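Side-chain contacts in mRNA export factor (Human herpesvirus 1, PDB 4YXP), which regulates viral gene expression, exporting viral intronless mRNAs from the nucleus, inhibiting cellular splicing and helping to shut off host protein synthesis: residues T7-A10 against T11-L14; P138-P141 against I142-T145; Q244-S248 against R249-L253; Y263-G266 against K267-Y270. One frame throughout, in Å; residues are numbered along the deposited sequence.

Contacts 1, 2 and 3 each join a loop to the first turn of a helix through an N-cap, whereas contact 4 braces a bend in the C-terminal tail with tyrosine and histidine bonds. The caps differ: both carboxylate oxygens of Asp9 work in contact 1, one oxygen of Asp140 takes two amides in contact 2, and in contact 3 a serine hydroxyl caps the helix that brings Cys251 to zinc. Contacts 2 and 4 are buried, contact 1 partly so, and contact 3 lies at the surface. All touch the second subunit. Contacts 3 and 4 come nearest each other, about 8 Å between nearest atoms; the centre of contact 1 lies about 37 Å from that of the chain.

Contact 1: residues T7-A10 against T11-L14; sequences TIDA and TTRL
Asp9 and Ala10 turn the extended backbone of Thr7-Ile8 into helix 10-17, where Arg13 N bonds to Asp9 O and Leu14 N to Ala10 O, each at 3.2 Å. Asp9 carries the side-chain contact. Its CG stands between the backbone N and the carbonyl carbon (chi1 74°), which brings the carboxylate forward over the first turn. Thr12 N gives a bond of 2.8 Å to Asp9 OD1, meeting that oxygen from above the carboxylate plane. The other oxygen, Asp9 OD2, lies 2.6 Å from Thr12 OG1 in a short hydrogen bond on the syn side, somewhat tilted from the plane. This is a helix N-cap, with Asp9 as the capping residue and Thr12 meeting it through both its amide and its hydroxyl; the negative charge at the helix start is probably favourable to the helix dipole. Arg13, its chain extended from CG to NE, runs back from the helix across Ile8 at about a right angle. Arg13 NE bonds to Ile8 O at 2.9 Å (N-H...O 141°), reaching it from above the carbonyl plane, and a weak bond from Arg13 NH2 joins the same oxygen. The branch methyl Ile8 CG2 packs 3.9 Å from Arg13 CG and lies 4.2 Å from Thr12 CB. The second subunit covers much of this N-terminal segment: its Lys186 makes a salt bridge with Asp9 OD2, its Ile185 packs on Asp9, and its Phe225 packs on Ile8.

Contact 2: residues P138-P141 against I142-T145; sequences PQDP and IIGT
Asp140 opens the short helix 141-144 with two kinds of bond, one from its main chain and two from its carboxylate. Gly144 N bonds to Asp140 O at 2.7 Å. The single carboxylate oxygen Asp140 OD1 takes two amides: Ile142 N at 2.7 Å, close to the C-O direction but with a bent hydrogen bond (135°), and Ile143 N at 3.1 Å, straighter (163°) but arriving from above the carboxylate plane. The first bond closes an Asx turn; together the two make Asp140 the N-cap, with Pro141, which has no amide proton to satisfy, in the first position of the turn. The carboxylate reaches these amides because CG lies opposite the backbone N (chi1 176°). Its other oxygen, Asp140 OD2, is hydrogen-bonded to Trp125 NE1, so both ends of this buried group are held and its rotation is fixed. Further along, Thr145 OG1 lies 3.1 Å from Pro141 O and receives a hydrogen bond from Arg103 NE. Outward from the polar core, the side chain of Ile143 crosses that of Asp140 at about a right angle, its CG1 4.1 Å from Asp140 CG, while Ile142 CB sits 3.4 Å from Asp140 OD1. Gly144 CA comes within 3.3 Å of Pro138 O, an oxygen that accepts from Lys100 NZ. The one-turn helix is wedged among longer ones: Phe89 of helix 75-91 covers Asp140, Pro141 and Ile142, Trp125 of helix 112-132 covers both isoleucines, and helix 93-109 meets Thr145.

Contact 3: residues Q244-S248 against R249-L253; sequences QECSS and RVCEL. With ZN (zinc ion), chain D.
Val250, whose CG2 lies 3.3 Å from Ser248 OG, sets its other methyl on the flat group of this contact: one face of the Arg249 guanidinium is covered by Val250 CG1, 4.1 Å above the plane and offset toward the rim, and Arg249 NH1 hydrogen-bonds Thr98 OG1 of the second subunit. The two segments form the C-terminal end of a CHC2-type zinc finger, in which Cys246 on the loop and Cys251 on helix 249-259 bind one zinc ion, with Cys163 and His242 completing the site. Ser248 is the N-cap of that helix. Its OG reaches forward over the first turn and takes Cys251 N at 3.1 Å in a nearly straight bond (160°). Glu252 N adds a backbone bond to Ser248 O. The cap thus probably helps to position Cys251, a zinc ligand, and Ser248 CB also packs on Cys251 CB. In both cysteines the sulfur is trans to the main-chain N, which turns Cys246 SG and Cys251 SG toward a common point. A weak bond of 3.6 Å from Ser248 N to Cys246 SG would probably help to stabilise negative charge on this sulfur. In the second shell, Glu245 OE2 hydrogen-bonds His242 ND1 and probably helps to orient this ligand; its OE1 forms a salt bridge with Arg168. At the metal, zinc is 2.3 Å from Cys246 SG and 2.4 Å from Cys251 SG, the two sulfurs subtending about 117°.

Contact 4: residues Y263-G266 against K267-Y270; sequences YVHG and KYFY
Tyr263 directs its CB toward Lys267, and its ring follows, CG lying opposite the backbone N (chi1 177°). Over the centre of one ring face sits His265 N, 3.8 Å above the plane. Farther out, CE1 of Tyr263 packs 4.0 Å from Lys267 CG. The tip, Tyr263 OH, accepts from Lys267 N at 3.0 Å (157°), the donor lying at the ring edge, in its plane, and Lys267 CB is 3.5 Å from the same oxygen. Gly266, at a positive phi of 138°, makes the bend between them. Across the bend, His265 NE2 donates to Tyr268 OH at 2.9 Å, although that oxygen is tilted from the imidazole plane, and Gly266 C lies over one face of the Tyr268 ring. A water above the imidazole centre accepts from Gly266 N and donates to Lys267 O, tying the backbone across the bend. Lys267 NZ leads away to Glu121 and Ser118 of the second subunit; that Glu121 also takes Tyr268 N and Phe269 N. The segment lies in the C-terminal region important for homodimerization, and its bonds to the second subunit are part of the intertwined dimer.

Contact 1: residues T7-A10 against T11-L14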
# COMPACT_ATOMS: atom_id res chain seq x y z
N THR B 7 9.89 18.69 20.90
CA THR B 7 9.13 17.85 21.83
C THR B 7 7.66 17.78 21.43
O THR B 7 7.18 18.62 20.66
CB THR B 7 9.24 18.38 23.27
OG1 THR B 7 8.69 17.42 24.19
CG2 THR B 7 8.51 19.71 23.43
N ILE B 8 6.95 16.78 21.94
CA ILE B 8 5.50 16.72 21.79
C ILE B 8 4.89 17.64 22.84
O ILE B 8 5.09 17.44 24.05
CB ILE B 8 4.96 15.29 21.92
CG1 ILE B 8 5.62 14.36 20.90
CG2 ILE B 8 3.44 15.28 21.74
CD1 ILE B 8 5.33 12.89 21.13
N ASP B 9 4.16 18.66 22.40
CA ASP B 9 3.63 19.66 23.31
C ASP B 9 2.62 19.05 24.28
O ASP B 9 1.99 18.03 23.98
CB ASP B 9 2.99 20.81 22.54
CG ASP B 9 1.66 20.43 21.92
OD1 ASP B 9 0.63 20.49 22.64
OD2 ASP B 9 1.64 20.08 20.73
N ALA B 10 2.47 19.69 25.43
CA ALA B 10 1.64 19.18 26.51
C ALA B 10 0.16 19.06 26.12
O ALA B 10 -0.51 18.11 26.51
CB ALA B 10 1.79 20.06 27.74
N THR B 11 -0.34 20.04 25.37
CA THR B 11 -1.74 20.02 24.96
C THR B 11 -2.03 18.77 24.14
O THR B 11 -3.05 18.11 24.33
CB THR B 11 -2.11 21.27 24.13
OG1 THR B 11 -1.94 22.44 24.93
CG2 THR B 11 -3.56 21.20 23.64
N THR B 12 -1.11 18.43 23.24
CA THR B 12 -1.29 17.28 22.37
C THR B 12 -1.23 15.98 23.18
O THR B 12 -1.93 15.02 22.87
CB THR B 12 -0.24 17.26 21.25
OG1 THR B 12 -0.33 18.47 20.50
CG2 THR B 12 -0.45 16.08 20.32
N ARG B 13 -0.40 15.95 24.22
CA ARG B 13 -0.30 14.77 25.07
C ARG B 13 -1.64 14.50 25.76
O ARG B 13 -2.00 13.34 25.98
CB ARG B 13 0.82 14.93 26.10
CG ARG B 13 2.20 15.03 25.48
CD ARG B 13 3.30 15.08 26.52
NE ARG B 13 4.60 15.29 25.89
CZ ARG B 13 5.77 14.97 26.43
NH1 ARG B 13 5.83 14.41 27.64
NH2 ARG B 13 6.89 15.21 25.77
N LEU B 14 -2.36 15.56 26.10
CA LEU B 14 -3.70 15.44 26.67
C LEU B 14 -4.64 14.80 25.67
O LEU B 14 -5.41 13.90 26.00
CB LEU B 14 -4.24 16.81 27.09
CG LEU B 14 -3.83 17.37 28.44
CD1 LEU B 14 -4.25 18.84 28.52
CD2 LEU B 14 -4.46 16.58 29.58

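Contact 2: residues P138-P141 against I142-T145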
# COMPACT_ATOMS: atom_id res chain seq x y z
N PRO B 138 -8.55 13.94 -16.60
CA PRO B 138 -8.31 13.59 -15.20
C PRO B 138 -9.56 13.17 -14.41
O PRO B 138 -9.43 12.46 -13.42
CB PRO B 138 -7.72 14.87 -14.61
CG PRO B 138 -7.17 15.61 -15.76
CD PRO B 138 -8.07 15.30 -16.91
N GLN B 139 -10.73 13.61 -14.86
CA GLN B 139 -11.99 13.35 -14.15
C GLN B 139 -12.51 11.96 -14.47
O GLN B 139 -13.41 11.44 -13.81
CB GLN B 139 -13.04 14.41 -14.51
CG GLN B 139 -12.57 15.86 -14.34
CD GLN B 139 -11.68 16.33 -15.48
OE1 GLN B 139 -11.65 15.73 -16.56
NE2 GLN B 139 -10.94 17.41 -15.24
N ASP B 140 -11.95 11.37 -15.52
CA ASP B 140 -12.20 9.98 -15.90
C ASP B 140 -11.87 9.07 -14.71
O ASP B 140 -10.78 9.17 -14.16
CB ASP B 140 -11.36 9.67 -17.14
CG ASP B 140 -11.45 8.23 -17.59
OD1 ASP B 140 -11.26 7.31 -16.76
OD2 ASP B 140 -11.69 8.02 -18.80
N PRO B 141 -12.80 8.20 -14.28
CA PRO B 141 -12.52 7.39 -13.09
C PRO B 141 -11.27 6.51 -13.18
O PRO B 141 -10.60 6.30 -12.16
CB PRO B 141 -13.77 6.52 -12.94
CG PRO B 141 -14.85 7.31 -13.58
CD PRO B 141 -14.20 8.02 -14.73
N ILE B 142 -10.96 6.01 -14.37
CA ILE B 142 -9.82 5.11 -14.55
C ILE B 142 -8.52 5.92 -14.54
O ILE B 142 -7.59 5.61 -13.80
CB ILE B 142 -9.97 4.28 -15.84
CG1 ILE B 142 -11.16 3.33 -15.70
CG2 ILE B 142 -8.69 3.49 -16.13
CD1 ILE B 142 -11.48 2.53 -16.95
N ILE B 143 -8.47 6.97 -15.35
CA ILE B 143 -7.29 7.83 -15.40
C ILE B 143 -7.09 8.52 -14.05
O ILE B 143 -5.96 8.66 -13.57
CB ILE B 143 -7.40 8.84 -16.56
CG1 ILE B 143 -7.40 8.09 -17.90
CG2 ILE B 143 -6.25 9.85 -16.50
CD1 ILE B 143 -7.61 8.96 -19.11
N GLY B 144 -8.20 8.94 -13.44
CA GLY B 144 -8.14 9.70 -12.20
C GLY B 144 -7.56 8.97 -10.99
O GLY B 144 -7.16 9.61 -10.02
N THR B 145 -7.52 7.65 -11.04
CA THR B 145 -7.02 6.87 -9.89
C THR B 145 -5.66 6.25 -10.17
O THR B 145 -5.26 5.29 -9.50
CB THR B 145 -8.01 5.75 -9.50
OG1 THR B 145 -8.30 4.93 -10.63
CG2 THR B 145 -9.31 6.34 -8.95

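Contact 3: residues Q244-S248 against R249-L253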
# COMPACT_ATOMS: atom_id res chain seq x y z
N GLN B 244 18.55 -15.06 -10.51
CA GLN B 244 19.62 -15.67 -11.29
C GLN B 244 20.87 -14.79 -11.34
O GLN B 244 21.98 -15.28 -11.53
CB GLN B 244 19.15 -15.96 -12.72
CG GLN B 244 18.07 -17.03 -12.82
CD GLN B 244 17.67 -17.31 -14.26
OE1 GLN B 244 18.52 -17.35 -15.16
NE2 GLN B 244 16.38 -17.49 -14.49
N GLU B 245 20.68 -13.48 -11.17
CA GLU B 245 21.80 -12.54 -11.23
C GLU B 245 22.15 -11.99 -9.84
O GLU B 245 23.11 -11.23 -9.70
CB GLU B 245 21.46 -11.37 -12.17
CG GLU B 245 20.43 -10.39 -11.62
CD GLU B 245 20.05 -9.32 -12.62
OE1 GLU B 245 20.70 -9.24 -13.68
OE2 GLU B 245 19.09 -8.56 -12.34
N CYS B 246 21.39 -12.40 -8.83
CA CYS B 246 21.55 -11.88 -7.47
C CYS B 246 21.86 -13.01 -6.49
O CYS B 246 21.14 -14.01 -6.44
CB CYS B 246 20.27 -11.14 -7.05
SG CYS B 246 20.33 -10.39 -5.42
N SER B 247 22.92 -12.85 -5.71
CA SER B 247 23.37 -13.91 -4.80
C SER B 247 22.71 -13.84 -3.42
O SER B 247 22.92 -14.71 -2.58
CB SER B 247 24.89 -13.87 -4.64
OG SER B 247 25.32 -12.62 -4.11
N SER B 248 21.90 -12.81 -3.19
CA SER B 248 21.31 -12.59 -1.87
C SER B 248 20.16 -13.56 -1.56
O SER B 248 19.17 -13.63 -2.30
CB SER B 248 20.79 -11.16 -1.75
OG SER B 248 20.04 -11.01 -0.55
N ARG B 249 20.30 -14.27 -0.45
CA ARG B 249 19.25 -15.15 0.04
C ARG B 249 17.97 -14.39 0.41
O ARG B 249 16.87 -14.81 0.05
CB ARG B 249 19.75 -15.93 1.26
CG ARG B 249 18.79 -16.98 1.78
CD ARG B 249 19.39 -17.72 2.97
NE ARG B 249 19.56 -16.85 4.13
CZ ARG B 249 18.59 -16.57 5.01
NH1 ARG B 249 17.38 -17.09 4.87
NH2 ARG B 249 18.84 -15.76 6.03
N VAL B 250 18.12 -13.29 1.14
CA VAL B 250 16.94 -12.56 1.62
C VAL B 250 16.21 -11.86 0.48
O VAL B 250 14.99 -11.70 0.53
CB VAL B 250 17.31 -11.56 2.74
CG1 VAL B 250 17.84 -12.29 3.97
CG2 VAL B 250 18.33 -10.53 2.25
N CYS B 251 16.94 -11.46 -0.56
CA CYS B 251 16.28 -10.89 -1.74
C CYS B 251 15.40 -11.94 -2.41
O CYS B 251 14.28 -11.66 -2.82
CB CYS B 251 17.31 -10.34 -2.74
SG CYS B 251 16.56 -9.53 -4.22
N GLU B 252 15.92 -13.16 -2.51
CA GLU B 252 15.17 -14.27 -3.09
C GLU B 252 13.91 -14.56 -2.27
O GLU B 252 12.86 -14.90 -2.81
CB GLU B 252 16.05 -15.52 -3.19
CG GLU B 252 15.42 -16.69 -3.92
CD GLU B 252 16.35 -17.89 -4.03
OE1 GLU B 252 17.09 -18.16 -3.06
OE2 GLU B 252 16.36 -18.55 -5.09
N LEU B 253 14.03 -14.41 -0.95
CA LEU B 253 12.91 -14.63 -0.04
C LEU B 253 11.83 -13.56 -0.24
O LEU B 253 10.63 -13.85 -0.26
CB LEU B 253 13.41 -14.62 1.41
CG LEU B 253 12.53 -15.23 2.50
CD1 LEU B 253 12.14 -16.67 2.18
CD2 LEU B 253 13.27 -15.19 3.84
ZN ZN D . 18.49 -8.94 -5.52

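Contact 4: residues Y263-G266 against K267-Y270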
# COMPACT_ATOMS: atom_id res chain seq x y z
N TYR B 263 0.48 -16.35 4.55
CA TYR B 263 1.24 -16.10 5.77
C TYR B 263 1.97 -17.34 6.26
O TYR B 263 1.43 -18.45 6.24
CB TYR B 263 0.31 -15.58 6.88
CG TYR B 263 0.99 -15.36 8.21
CD1 TYR B 263 1.63 -14.16 8.49
CD2 TYR B 263 0.97 -16.34 9.19
CE1 TYR B 263 2.25 -13.95 9.72
CE2 TYR B 263 1.59 -16.14 10.42
CZ TYR B 263 2.23 -14.95 10.68
OH TYR B 263 2.84 -14.74 11.89
N VAL B 264 3.21 -17.15 6.72
CA VAL B 264 4.01 -18.23 7.27
C VAL B 264 4.56 -17.81 8.63
O VAL B 264 4.48 -18.56 9.60
CB VAL B 264 5.15 -18.63 6.31
CG1 VAL B 264 6.06 -19.67 6.95
CG2 VAL B 264 4.57 -19.16 5.00
N HIS B 265 5.13 -16.60 8.69
CA HIS B 265 5.80 -16.11 9.89
C HIS B 265 5.95 -14.59 9.81
O HIS B 265 6.00 -14.04 8.72
CB HIS B 265 7.17 -16.79 10.03
CG HIS B 265 7.97 -16.30 11.20
ND1 HIS B 265 8.08 -17.00 12.38
CD2 HIS B 265 8.74 -15.19 11.35
CE1 HIS B 265 8.86 -16.34 13.21
NE2 HIS B 265 9.27 -15.24 12.62
N GLY B 266 6.01 -13.92 10.96
CA GLY B 266 6.32 -12.50 10.99
C GLY B 266 5.50 -11.64 11.93
O GLY B 266 5.87 -10.50 12.22
N LYS B 267 4.37 -12.17 12.40
CA LYS B 267 3.57 -11.48 13.41
C LYS B 267 3.82 -12.13 14.76
O LYS B 267 3.91 -13.36 14.84
CB LYS B 267 2.08 -11.55 13.06
CG LYS B 267 1.65 -10.65 11.90
CD LYS B 267 1.74 -9.16 12.25
CE LYS B 267 0.76 -8.77 13.35
NZ LYS B 267 0.85 -7.34 13.70
N TYR B 268 3.95 -11.33 15.82
CA TYR B 268 4.31 -11.87 17.14
C TYR B 268 3.24 -11.66 18.23
O TYR B 268 3.04 -12.54 19.06
CB TYR B 268 5.65 -11.27 17.57
CG TYR B 268 6.72 -11.59 16.57
CD1 TYR B 268 7.28 -12.86 16.52
CD2 TYR B 268 7.14 -10.66 15.63
CE1 TYR B 268 8.24 -13.18 15.58
CE2 TYR B 268 8.10 -10.97 14.69
CZ TYR B 268 8.64 -12.23 14.67
OH TYR B 268 9.60 -12.54 13.74
N PHE B 269 2.56 -10.51 18.24
CA PHE B 269 1.47 -10.33 19.20
C PHE B 269 0.46 -9.25 18.80
O PHE B 269 0.71 -8.44 17.90
CB PHE B 269 2.03 -10.00 20.59
CG PHE B 269 2.85 -8.73 20.64
CD1 PHE B 269 2.24 -7.51 20.86
CD2 PHE B 269 4.23 -8.78 20.50
CE1 PHE B 269 2.99 -6.34 20.91
CE2 PHE B 269 4.98 -7.61 20.54
CZ PHE B 269 4.36 -6.39 20.75
N TYR B 270 -0.69 -9.29 19.47
CA TYR B 270 -1.70 -8.24 19.39
C TYR B 270 -1.91 -7.67 20.79
O TYR B 270 -2.29 -8.41 21.70
CB TYR B 270 -3.01 -8.78 18.82
CG TYR B 270 -4.17 -7.81 18.84
CD1 TYR B 270 -4.10 -6.60 18.16
CD2 TYR B 270 -5.35 -8.12 19.50
CE1 TYR B 270 -5.17 -5.71 18.16
CE2 TYR B 270 -6.42 -7.24 19.51
CZ TYR B 270 -6.33 -6.04 18.84
OH TYR B 270 -7.39 -5.16 18.84
O HOH W 1 5.78 -15.09 13.61